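Local structure of mRNA export protein (Chaetomium thermophilum, 4WPM) at residues A[22-27]-A[67-72]. The protein probably takes part in exporting mRNA from the nucleus to the cytoplasm, this chain being the RNA recognition motif domain of the longer protein. Sequence-based numbering, arbitrary orientation.
Sequences IKILGL and VWLKVN
The indole of Trp-68 carries the aliphatic chain of Lys-23 over one face. CG of Lys-23 lies 3.9 Å from the centroid of the six-membered ring, 15° off its normal, a CH-pi contact. CD follows above the rim, 3.6 Å from CH2 of Trp-68. Ile-61 and Asp-63 of strand 59-63, together with Pro-102, also touch the Trp-68 side chain. The pair sits on the two central strands of an RNA recognition motif, on the sheet face turned away from helix 40-51. Strands 20-25 and 66-71 run antiparallel here, and Lys-23 faces Trp-68 as a non-hydrogen-bonded pair. Both side chains have CG beside the backbone N (chi1 -66° in Lys-23, -61° in Trp-68), which lets them lie side by side and point the same way. Lys-23 NZ reaches past the ring toward Glu-99, in a long, weak ion pair. Lys-23 also makes a cation-pi contact with Tyr-66. Cutting Lys-23 back to an alanine removes the methylenes over the ring; this face of the indole would probably lose its packing and Glu-99 its weak, distant partner.

Hydrogen-bonded pairs flank this one. Ile-22 N donates a hydrogen bond to Leu-69 O, and Leu-69 N donates one back to Ile-22 O. Ile-24 N to Val-67 O and Val-67 N to Ile-24 O are both 2.8 Å. The side chains of these four residues enter the core on the other face. Ile-24, Val-67 and Leu-69 pack there against leucines of helix 40-51, while Ile-22 meets Ile-94 of strand 90-97. Past the strand end, Leu-27 sets CD2 3.5 Å from CG2 of Val-67. Farther along, CG1 of Ile-22 meets CG2 of Val-71 at 3.9 Å, the two side chains crossing nearly at right angles. Between them, CD1 of Ile-24 touches CD1 of Leu-69 at 3.4 Å.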
loop_
_atom_site.group_PDB
_atom_site.type_symbol
_atom_site.label_atom_id
_atom_site.label_comp_id
_atom_site.label_asym_id
_atom_site.label_seq_id
_atom_site.Cartn_x
_atom_site.Cartn_y
_atom_site.Cartn_z
ATOM N N ILE A 22 -12.420 4.283 2.237
ATOM C CA ILE A 22 -11.974 2.909 2.441
ATOM C C ILE A 22 -10.704 2.632 1.643
ATOM O O ILE A 22 -10.613 2.982 0.466
ATOM C CB ILE A 22 -13.064 1.893 2.030
ATOM C CG1 ILE A 22 -14.347 2.119 2.834
ATOM C CG2 ILE A 22 -12.563 0.459 2.197
ATOM C CD1 ILE A 22 -14.205 1.883 4.329
ATOM N N LYS A 23 -9.732 2.001 2.296
ATOM C CA LYS A 23 -8.501 1.571 1.641
ATOM C C LYS A 23 -8.479 0.053 1.508
ATOM O O LYS A 23 -8.720 -0.667 2.480
ATOM C CB LYS A 23 -7.281 2.052 2.428
ATOM C CG LYS A 23 -7.112 3.565 2.437
ATOM C CD LYS A 23 -5.854 4.012 3.182
ATOM C CE LYS A 23 -4.572 3.457 2.576
ATOM N NZ LYS A 23 -3.369 3.946 3.307
ATOM N N ILE A 24 -8.185 -0.424 0.302
ATOM C CA ILE A 24 -8.130 -1.856 0.020
ATOM C C ILE A 24 -6.744 -2.262 -0.467
ATOM O O ILE A 24 -6.197 -1.654 -1.388
ATOM C CB ILE A 24 -9.175 -2.263 -1.038
ATOM C CG1 ILE A 24 -10.580 -1.853 -0.590
ATOM C CG2 ILE A 24 -9.115 -3.765 -1.305
ATOM C CD1 ILE A 24 -11.633 -1.986 -1.669
ATOM N N LEU A 25 -6.192 -3.299 0.156
ATOM C CA LEU A 25 -4.869 -3.809 -0.184
ATOM C C LEU A 25 -4.956 -5.261 -0.641
ATOM O O LEU A 25 -5.742 -6.037 -0.097
ATOM C CB LEU A 25 -3.934 -3.691 1.021
ATOM C CG LEU A 25 -2.442 -3.941 0.798
ATOM C CD1 LEU A 25 -1.852 -2.976 -0.222
ATOM C CD2 LEU A 25 -1.706 -3.843 2.124
ATOM N N GLY A 26 -4.148 -5.622 -1.636
ATOM C CA GLY A 26 -4.052 -7.001 -2.089
ATOM C C GLY A 26 -4.480 -7.231 -3.528
ATOM O O GLY A 26 -4.387 -8.351 -4.030
ATOM N N LEU A 27 -4.950 -6.183 -4.197
ATOM C CA LEU A 27 -5.385 -6.307 -5.585
ATOM C C LEU A 27 -4.195 -6.575 -6.500
ATOM O O LEU A 27 -4.313 -7.290 -7.493
ATOM C CB LEU A 27 -6.123 -5.045 -6.042
ATOM C CG LEU A 27 -6.691 -5.089 -7.464
ATOM C CD1 LEU A 27 -7.755 -6.171 -7.599
ATOM C CD2 LEU A 27 -7.256 -3.736 -7.865
ATOM N N VAL A 67 -6.379 0.382 -3.311
ATOM C CA VAL A 67 -7.597 0.837 -3.966
ATOM C C VAL A 67 -8.378 1.704 -2.987
ATOM O O VAL A 67 -8.661 1.283 -1.864
ATOM C CB VAL A 67 -8.476 -0.340 -4.440
ATOM C CG1 VAL A 67 -9.811 0.162 -4.989
ATOM C CG2 VAL A 67 -7.749 -1.166 -5.483
ATOM N N TRP A 68 -8.723 2.913 -3.417
ATOM C CA TRP A 68 -9.436 3.862 -2.572
ATOM C C TRP A 68 -10.900 3.912 -2.985
ATOM O O TRP A 68 -11.204 3.948 -4.174
ATOM C CB TRP A 68 -8.813 5.256 -2.670
ATOM C CG TRP A 68 -7.379 5.317 -2.238
ATOM C CD1 TRP A 68 -6.296 4.826 -2.907
ATOM C CD2 TRP A 68 -6.870 5.917 -1.040
ATOM N NE1 TRP A 68 -5.147 5.077 -2.197
ATOM C CE2 TRP A 68 -5.472 5.746 -1.048
ATOM C CE3 TRP A 68 -7.464 6.580 0.039
ATOM C CZ2 TRP A 68 -4.657 6.213 -0.018
ATOM C CZ3 TRP A 68 -6.652 7.042 1.060
ATOM C CH2 TRP A 68 -5.265 6.857 1.024
ATOM N N LEU A 69 -11.796 3.897 -2.003
ATOM C CA LEU A 69 -13.231 3.992 -2.264
ATOM C C LEU A 69 -13.878 5.010 -1.339
ATOM O O LEU A 69 -13.598 5.044 -0.141
ATOM C CB LEU A 69 -13.909 2.631 -2.092
ATOM C CG LEU A 69 -13.437 1.514 -3.022
ATOM C CD1 LEU A 69 -14.080 0.196 -2.626
ATOM C CD2 LEU A 69 -13.757 1.854 -4.466
ATOM N N LYS A 70 -14.747 5.839 -1.912
ATOM C CA LYS A 70 -15.519 6.805 -1.146
ATOM C C LYS A 70 -16.970 6.331 -1.052
ATOM O O LYS A 70 -17.656 6.216 -2.068
ATOM C CB LYS A 70 -15.424 8.184 -1.802
ATOM C CG LYS A 70 -15.429 9.349 -0.830
ATOM C CD LYS A 70 -15.055 10.642 -1.541
ATOM C CE LYS A 70 -14.843 11.784 -0.561
ATOM N NZ LYS A 70 -14.965 13.115 -1.218
ATOM N N VAL A 71 -17.425 6.054 0.168
ATOM C CA VAL A 71 -18.743 5.461 0.392
ATOM C C VAL A 71 -19.408 6.031 1.644
ATOM O O VAL A 71 -18.739 6.623 2.491
ATOM C CB VAL A 71 -18.651 3.925 0.532
ATOM C CG1 VAL A 71 -18.079 3.304 -0.735
ATOM C CG2 VAL A 71 -17.805 3.542 1.745
ATOM N N ASN A 72 -20.721 5.848 1.761
ATOM C CA ASN A 72 -21.432 6.263 2.966
ATOM C C ASN A 72 -21.115 5.316 4.120
ATOM O O ASN A 72 -20.457 4.293 3.927
ATOM C CB ASN A 72 -22.939 6.331 2.716
ATOM C CG ASN A 72 -23.522 5.006 2.271
ATOM O OD1 ASN A 72 -23.724 4.098 3.079
ATOM N ND2 ASN A 72 -23.807 4.891 0.979
#